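Local coordinates for Two-component system sensor histidine kinase (Bacteroides thetaiotaomicron, PDB 3OTT), which probably senses saccharides through this extracellular beta-propeller and beta-sandwich region and probably transfers phosphate from ATP to a protein histidine, at residues Gln310-Ser315 and Phe619-Ser624; Gly323-Ser328 and Arg598-Leu603. One frame throughout, in Å; residues are numbered along the deposited sequence.

Interaction 1 of 2, residues Gln310-Ser315 and Phe619-Ser624; sequences QFIPIS and FGISHS
I312 lies against one face of the F619 ring, its CB standing 3.8 Å above the plane and offset toward the rim, in a CH-pi contact. The I312 CG2 branch continues to F619 CZ at 3.7 Å, and the two residues extend alongside one another; F339 meets the F619 ring edge-to-face. On the other face of the sheet, the F311 ring lies obliquely over backbone, with CE1 3.5 Å from F619 N. CG of F311 is anti to the backbone N (chi1 -169°), which places the ring over the peptide between F619 and G620, where the glycine has no side chain to obstruct it; K597 adds a cation-pi contact. Farther along the I312 face, I312 CD1 meets I621 CD1 at 3.8 Å. The backbones pair antiparallel: I312 N bonds to F619 O at 2.8 Å, almost straight at 171°, and F619 N returns a bond to I312 O. Were F619 replaced by an alanine, I312 would probably lose the ring that covers its CB and CG2, and F339 its edge-to-face partner. This is the Velcro closure of a seven-bladed propeller: strand 310-313 completes the blade of strand 618-623, so backbone bonds and a buried apolar face together fasten the ring shut.

Interaction 2 of 2, residues Gly323-Ser328 and Arg598-Leu603; sequences GNQFYS and RFTSLL
The Q325 side chain comes in roughly perpendicular to that of T600, and its amide meets the threonine hydroxyl with NE2. That bond is 3.1 Å from Q325 NE2 to T600 OG1 and nearly straight (168°), with the hydroxyl oxygen lying in the amide plane. T600 OG1 in turn donates to F326 O at 2.8 Å, coming in tilted from the carbonyl plane. A chi1 of 46° turns OG1 of T600 toward Q325 and F326 and leaves CG2 near Y327 CE1. CB rests beside the same ring, which runs obliquely past it with Y327 CE1 3.7 Å from T600 CB, while the tyrosine OH reaches Q127 of the second subunit. S601 CB packs closely against the carbonyl, 3.2 Å from F326 O. A water extends the network: it accepts from Q325 NE2 at 2.8 Å and donates to R598 O. Strands 326-328 and 601-603, the innermost strands of the first and last blades of the propeller, run at 51° to each other, and both carry classic beta bulges, Y327 and S328 facing G340, T600 and S601 facing G614. Across these two segments, side-chain and water-mediated bonds join the blades, beside a backbone bond of F326 with G615. The T600 hydroxyl is both acceptor and donor, so one small group ties a side chain and a carbonyl of the first blade to the last, near the subunit interface.

In the fold
Both contacts belong to the seam where the second propeller closes on itself, and both involve the sheet that runs from strand 310-313 through 618-623 and 610-615 to 601-605. Interaction 1 adds strand 310-313 to strand 618-623 at one edge of this sheet, whereas interaction 2 sets the other edge strand, 601-605, against the first blade; along the chain, the second is nested inside the loop the first closes. Their centres lie 11 Å apart, and I314 bridges them, its CD1 3.4 Å from N324 N and its CG2 3.8 Å from F326 CZ. The Q310 side chain comes to about 5 Å from the bound hexatantalum dodecabromide, while interaction 2 faces the second subunit through Y327.

Interaction 1 of 2, residues Gln310-Ser315 and Phe619-Ser624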
ATOM      1  N   GLN B 310      15.362   9.673  12.986  1.00 38.26           N
ATOM      2  CA  GLN B 310      14.205   8.802  12.877  1.00 37.33           C
ATOM      3  C   GLN B 310      13.246   9.318  11.777  1.00 35.90           C
ATOM      4  O   GLN B 310      12.661  10.371  11.916  1.00 34.43           O
ATOM      5  CB  GLN B 310      13.516   8.725  14.245  1.00 38.61           C
ATOM      6  CG  GLN B 310      12.182   7.990  14.309  1.00 38.94           C
ATOM      7  CD  GLN B 310      12.291   6.474  14.289  1.00 47.13           C
ATOM      8  OE1 GLN B 310      13.327   5.887  14.630  1.00 50.06           O
ATOM      9  NE2 GLN B 310      11.187   5.819  13.926  1.00 49.33           N
ATOM     10  N   PHE B 311      13.092   8.570  10.686  1.00 35.64           N
ATOM     11  CA  PHE B 311      12.163   8.948   9.592  1.00 34.15           C
ATOM     12  C   PHE B 311      10.954   8.033   9.568  1.00 33.41           C
ATOM     13  O   PHE B 311      11.077   6.830   9.577  1.00 35.85           O
ATOM     14  CB  PHE B 311      12.863   8.943   8.212  1.00 33.89           C
ATOM     15  CG  PHE B 311      12.043   9.574   7.102  1.00 32.87           C
ATOM     16  CD1 PHE B 311      11.925  10.958   6.995  1.00 31.53           C
ATOM     17  CD2 PHE B 311      11.394   8.787   6.166  1.00 31.75           C
ATOM     18  CE1 PHE B 311      11.171  11.544   5.946  1.00 30.37           C
ATOM     19  CE2 PHE B 311      10.633   9.356   5.145  1.00 29.78           C
ATOM     20  CZ  PHE B 311      10.524  10.716   5.023  1.00 26.82           C
ATOM     21  N   ILE B 312       9.779   8.621   9.538  1.00 31.76           N
ATOM     22  CA  ILE B 312       8.531   7.906   9.548  1.00 30.85           C
ATOM     23  C   ILE B 312       7.915   8.089   8.157  1.00 30.50           C
ATOM     24  O   ILE B 312       7.687   9.231   7.760  1.00 30.80           O
ATOM     25  CB  ILE B 312       7.622   8.527  10.619  1.00 29.57           C
ATOM     26  CG1 ILE B 312       8.328   8.436  11.985  1.00 33.09           C
ATOM     27  CG2 ILE B 312       6.274   7.910  10.567  1.00 28.42           C
ATOM     28  CD1 ILE B 312       7.592   7.746  13.098  1.00 38.82           C
ATOM     29  N   PRO B 313       7.710   6.988   7.390  1.00 30.90           N
ATOM     30  CA  PRO B 313       7.051   7.076   6.079  1.00 30.69           C
ATOM     31  C   PRO B 313       5.568   7.186   6.305  1.00 30.74           C
ATOM     32  O   PRO B 313       5.089   6.719   7.358  1.00 32.09           O
ATOM     33  CB  PRO B 313       7.399   5.733   5.390  1.00 31.51           C
ATOM     34  CG  PRO B 313       7.676   4.815   6.469  1.00 32.40           C
ATOM     35  CD  PRO B 313       8.293   5.645   7.610  1.00 32.14           C
ATOM     36  N   ILE B 314       4.854   7.799   5.369  1.00 29.71           N
ATOM     37  CA  ILE B 314       3.426   8.099   5.572  1.00 30.51           C
ATOM     38  C   ILE B 314       2.605   6.857   5.684  1.00 29.73           C
ATOM     39  O   ILE B 314       1.597   6.887   6.334  1.00 29.59           O
ATOM     40  CB  ILE B 314       2.652   8.794   4.372  1.00 30.52           C
ATOM     41  CG1 ILE B 314       3.524   9.381   3.328  1.00 32.79           C
ATOM     42  CG2 ILE B 314       1.674   9.873   4.866  1.00 31.42           C
ATOM     43  CD1 ILE B 314       2.646  10.212   2.343  1.00 36.73           C
ATOM     44  N   SER B 315       2.984   5.809   4.961  1.00 30.55           N
ATOM     45  CA  SER B 315       2.238   4.583   4.978  1.00 31.22           C
ATOM     46  C   SER B 315       2.157   4.028   6.394  1.00 30.32           C
ATOM     47  O   SER B 315       1.289   3.245   6.671  1.00 30.07           O
ATOM     48  CB  SER B 315       2.844   3.516   4.041  1.00 32.87           C
ATOM     49  OG  SER B 315       4.203   3.270   4.346  1.00 35.84           O
ATOM     50  N   PHE B 619       8.031  12.067   7.407  1.00 18.91           N
ATOM     51  CA  PHE B 619       8.565  13.116   8.218  1.00 19.12           C
ATOM     52  C   PHE B 619       9.586  12.554   9.200  1.00 19.93           C
ATOM     53  O   PHE B 619       9.479  11.418   9.642  1.00 19.59           O
ATOM     54  CB  PHE B 619       7.450  13.850   8.983  1.00 17.50           C
ATOM     55  CG  PHE B 619       6.657  12.960   9.881  1.00 19.91           C
ATOM     56  CD1 PHE B 619       5.529  12.330   9.415  1.00 19.57           C
ATOM     57  CD2 PHE B 619       7.068  12.726  11.202  1.00 19.37           C
ATOM     58  CE1 PHE B 619       4.806  11.466  10.232  1.00 22.02           C
ATOM     59  CE2 PHE B 619       6.335  11.909  12.044  1.00 17.40           C
ATOM     60  CZ  PHE B 619       5.206  11.270  11.562  1.00 20.55           C
ATOM     61  N   GLY B 620      10.572  13.361   9.547  1.00 19.73           N
ATOM     62  CA  GLY B 620      11.504  12.966  10.614  1.00 21.40           C
ATOM     63  C   GLY B 620      11.018  13.467  11.963  1.00 22.02           C
ATOM     64  O   GLY B 620      10.225  14.406  12.066  1.00 20.26           O
ATOM     65  N   ILE B 621      11.498  12.831  13.008  1.00 24.79           N
ATOM     66  CA  ILE B 621      11.245  13.294  14.358  1.00 27.45           C
ATOM     67  C   ILE B 621      12.591  13.343  15.002  1.00 29.12           C
ATOM     68  O   ILE B 621      13.401  12.433  14.815  1.00 30.89           O
ATOM     69  CB  ILE B 621      10.404  12.324  15.169  1.00 27.80           C
ATOM     70  CG1 ILE B 621       9.102  11.979  14.449  1.00 28.25           C
ATOM     71  CG2 ILE B 621      10.091  12.907  16.532  1.00 30.73           C
ATOM     72  CD1 ILE B 621       8.291  10.871  15.197  1.00 27.31           C
ATOM     73  N   SER B 622      12.821  14.387  15.773  1.00 29.84           N
ATOM     74  CA  SER B 622      14.093  14.598  16.411  1.00 31.93           C
ATOM     75  C   SER B 622      13.825  15.298  17.740  1.00 33.07           C
ATOM     76  O   SER B 622      12.902  16.108  17.834  1.00 32.27           O
ATOM     77  CB  SER B 622      14.968  15.452  15.499  1.00 31.86           C
ATOM     78  OG  SER B 622      16.215  15.767  16.087  1.00 33.35           O
ATOM     79  N   HIS B 623      14.603  14.964  18.771  1.00 34.80           N
ATOM     80  CA  HIS B 623      14.666  15.808  19.964  1.00 35.98           C
ATOM     81  C   HIS B 623      15.226  17.186  19.618  1.00 35.90           C
ATOM     82  O   HIS B 623      15.976  17.338  18.668  1.00 34.53           O
ATOM     83  CB  HIS B 623      15.589  15.208  21.022  1.00 37.08           C
ATOM     84  CG  HIS B 623      15.140  13.894  21.569  1.00 39.97           C
ATOM     85  ND1 HIS B 623      15.961  12.784  21.589  1.00 43.27           N
ATOM     86  CD2 HIS B 623      13.975  13.514  22.145  1.00 41.42           C
ATOM     87  CE1 HIS B 623      15.319  11.776  22.157  1.00 45.58           C
ATOM     88  NE2 HIS B 623      14.110  12.193  22.498  1.00 44.77           N
ATOM     89  N   SER B 624      14.890  18.169  20.439  1.00 38.12           N
ATOM     90  CA  SER B 624      15.382  19.538  20.302  1.00 40.61           C
ATOM     91  C   SER B 624      16.874  19.712  20.467  1.00 42.74           C
ATOM     92  O   SER B 624      17.497  20.551  19.796  1.00 41.27           O
ATOM     93  CB  SER B 624      14.688  20.381  21.332  1.00 40.98           C
ATOM     94  OG  SER B 624      13.333  20.389  20.969  1.00 43.20           O
TER

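Interaction 2 of 2, residues Gly323-Ser328 and Arg598-Leu603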
ATOM      1  N   GLY B 323       1.255   9.213  -1.873  1.00 26.33           N
ATOM      2  CA  GLY B 323       2.293  10.133  -1.539  1.00 24.14           C
ATOM      3  C   GLY B 323       1.768  11.461  -1.011  1.00 22.09           C
ATOM      4  O   GLY B 323       0.598  11.739  -1.141  1.00 21.29           O
ATOM      5  N   ASN B 324       2.648  12.239  -0.374  1.00 18.95           N
ATOM      6  CA  ASN B 324       2.379  13.584  -0.041  1.00 17.75           C
ATOM      7  C   ASN B 324       3.683  14.255   0.147  1.00 17.26           C
ATOM      8  O   ASN B 324       4.569  13.652   0.694  1.00 20.38           O
ATOM      9  CB  ASN B 324       1.581  13.692   1.263  1.00 17.68           C
ATOM     10  CG  ASN B 324       0.802  14.991   1.350  1.00 17.25           C
ATOM     11  OD1 ASN B 324       1.116  15.958   0.682  1.00 16.88           O
ATOM     12  ND2 ASN B 324      -0.264  14.982   2.110  1.00 19.41           N
ATOM     13  N   GLN B 325       3.831  15.495  -0.297  1.00 16.68           N
ATOM     14  CA  GLN B 325       4.959  16.331   0.113  1.00 15.88           C
ATOM     15  C   GLN B 325       4.478  17.342   1.180  1.00 15.08           C
ATOM     16  O   GLN B 325       3.616  18.189   0.914  1.00 13.96           O
ATOM     17  CB  GLN B 325       5.520  17.089  -1.085  1.00 16.45           C
ATOM     18  CG  GLN B 325       6.725  18.014  -0.722  1.00 18.68           C
ATOM     19  CD  GLN B 325       8.004  17.234  -0.664  1.00 22.41           C
ATOM     20  OE1 GLN B 325       8.205  16.317  -1.459  1.00 22.97           O
ATOM     21  NE2 GLN B 325       8.884  17.586   0.281  1.00 21.46           N
ATOM     22  N   PHE B 326       5.059  17.280   2.371  1.00 14.28           N
ATOM     23  CA  PHE B 326       4.535  18.031   3.509  1.00 14.47           C
ATOM     24  C   PHE B 326       5.033  19.442   3.584  1.00 14.48           C
ATOM     25  O   PHE B 326       6.266  19.653   3.631  1.00 15.77           O
ATOM     26  CB  PHE B 326       4.823  17.284   4.837  1.00 15.09           C
ATOM     27  CG  PHE B 326       4.092  15.969   4.962  1.00 14.15           C
ATOM     28  CD1 PHE B 326       4.785  14.787   4.953  1.00 13.59           C
ATOM     29  CD2 PHE B 326       2.708  15.929   5.088  1.00 14.90           C
ATOM     30  CE1 PHE B 326       4.103  13.583   5.064  1.00 12.99           C
ATOM     31  CE2 PHE B 326       2.013  14.718   5.186  1.00 13.07           C
ATOM     32  CZ  PHE B 326       2.705  13.565   5.180  1.00 13.30           C
ATOM     33  N   TYR B 327       4.089  20.402   3.542  1.00 13.19           N
ATOM     34  CA  TYR B 327       4.393  21.830   3.611  1.00 13.23           C
ATOM     35  C   TYR B 327       3.915  22.533   4.900  1.00 13.29           C
ATOM     36  O   TYR B 327       4.405  23.613   5.250  1.00 12.76           O
ATOM     37  CB  TYR B 327       3.917  22.603   2.353  1.00 11.65           C
ATOM     38  CG  TYR B 327       4.625  22.146   1.068  1.00 12.54           C
ATOM     39  CD1 TYR B 327       6.001  22.398   0.853  1.00 10.67           C
ATOM     40  CD2 TYR B 327       3.937  21.466   0.083  1.00 11.51           C
ATOM     41  CE1 TYR B 327       6.655  21.992  -0.350  1.00  9.70           C
ATOM     42  CE2 TYR B 327       4.583  21.031  -1.110  1.00  8.95           C
ATOM     43  CZ  TYR B 327       5.927  21.328  -1.320  1.00 11.18           C
ATOM     44  OH  TYR B 327       6.530  20.889  -2.496  1.00 12.83           O
ATOM     45  N   SER B 328       2.976  21.914   5.591  1.00 14.45           N
ATOM     46  CA  SER B 328       2.436  22.445   6.850  1.00 16.80           C
ATOM     47  C   SER B 328       2.216  21.292   7.805  1.00 16.93           C
ATOM     48  O   SER B 328       1.536  20.297   7.485  1.00 15.87           O
ATOM     49  CB  SER B 328       1.113  23.146   6.652  1.00 16.20           C
ATOM     50  OG  SER B 328       1.216  24.091   5.625  1.00 25.57           O
ATOM     51  N   ARG B 598      15.725  16.391   2.601  1.00 35.90           N
ATOM     52  CA  ARG B 598      15.531  17.828   2.651  1.00 33.61           C
ATOM     53  C   ARG B 598      14.072  18.126   3.053  1.00 31.42           C
ATOM     54  O   ARG B 598      13.115  17.491   2.580  1.00 32.48           O
ATOM     55  CB  ARG B 598      15.926  18.465   1.334  1.00 34.09           C
ATOM     56  CG  ARG B 598      17.435  18.170   0.919  1.00 37.33           C
ATOM     57  CD  ARG B 598      18.430  18.781   1.910  1.00 38.65           C
ATOM     58  NE  ARG B 598      19.820  18.601   1.494  1.00 40.83           N
ATOM     59  CZ  ARG B 598      20.746  17.978   2.217  1.00 41.28           C
ATOM     60  NH1 ARG B 598      20.460  17.444   3.395  1.00 39.80           N
ATOM     61  NH2 ARG B 598      21.969  17.885   1.757  1.00 43.41           N
ATOM     62  N   PHE B 599      13.908  19.038   3.976  1.00 27.28           N
ATOM     63  CA  PHE B 599      12.662  19.130   4.663  1.00 24.74           C
ATOM     64  C   PHE B 599      12.007  20.392   4.278  1.00 21.99           C
ATOM     65  O   PHE B 599      12.625  21.415   4.360  1.00 21.94           O
ATOM     66  CB  PHE B 599      12.892  19.014   6.168  1.00 25.24           C
ATOM     67  CG  PHE B 599      13.549  17.690   6.568  1.00 24.92           C
ATOM     68  CD1 PHE B 599      12.871  16.467   6.375  1.00 25.52           C
ATOM     69  CD2 PHE B 599      14.823  17.668   7.072  1.00 23.68           C
ATOM     70  CE1 PHE B 599      13.451  15.258   6.722  1.00 26.06           C
ATOM     71  CE2 PHE B 599      15.436  16.449   7.417  1.00 26.38           C
ATOM     72  CZ  PHE B 599      14.762  15.255   7.239  1.00 28.01           C
ATOM     73  N   THR B 600      10.757  20.313   3.825  1.00 19.44           N
ATOM     74  CA  THR B 600      10.064  21.493   3.327  1.00 17.19           C
ATOM     75  C   THR B 600       9.045  21.980   4.369  1.00 16.08           C
ATOM     76  O   THR B 600       8.279  22.906   4.122  1.00 14.89           O
ATOM     77  CB  THR B 600       9.336  21.165   2.050  1.00 15.95           C
ATOM     78  OG1 THR B 600       8.670  19.940   2.297  1.00 16.68           O
ATOM     79  CG2 THR B 600      10.312  20.994   0.866  1.00 17.12           C
ATOM     80  N   SER B 601       9.110  21.405   5.563  1.00 15.63           N
ATOM     81  CA  SER B 601       8.175  21.743   6.629  1.00 16.67           C
ATOM     82  C   SER B 601       8.807  21.506   8.001  1.00 16.34           C
ATOM     83  O   SER B 601       9.528  20.532   8.169  1.00 16.21           O
ATOM     84  CB  SER B 601       6.970  20.774   6.500  1.00 16.24           C
ATOM     85  OG  SER B 601       5.926  21.441   7.143  1.00 25.08           O
ATOM     86  N   LEU B 602       8.534  22.347   8.978  1.00 15.66           N
ATOM     87  CA  LEU B 602       9.073  22.113  10.352  1.00 17.97           C
ATOM     88  C   LEU B 602       8.021  22.413  11.478  1.00 17.43           C
ATOM     89  O   LEU B 602       7.232  23.349  11.341  1.00 17.19           O
ATOM     90  CB  LEU B 602      10.360  22.932  10.622  1.00 17.02           C
ATOM     91  CG  LEU B 602      11.655  22.753   9.797  1.00 19.47           C
ATOM     92  CD1 LEU B 602      12.588  23.982   9.909  1.00 16.93           C
ATOM     93  CD2 LEU B 602      12.470  21.458  10.128  1.00 17.57           C
ATOM     94  N   LEU B 603       8.013  21.629  12.560  1.00 18.56           N
ATOM     95  CA  LEU B 603       7.111  21.884  13.683  1.00 19.37           C
ATOM     96  C   LEU B 603       7.760  21.496  15.004  1.00 21.36           C
ATOM     97  O   LEU B 603       8.161  20.327  15.217  1.00 21.33           O
ATOM     98  CB  LEU B 603       5.795  21.096  13.534  1.00 19.18           C
ATOM     99  CG  LEU B 603       4.747  21.150  14.705  1.00 23.14           C
ATOM    100  CD1 LEU B 603       4.092  22.537  14.852  1.00 23.40           C
ATOM    101  CD2 LEU B 603       3.650  20.114  14.593  1.00 19.64           C
TER
HETATM  102  O   HOH W   1      11.627  16.972   0.468  1.00  9.23           O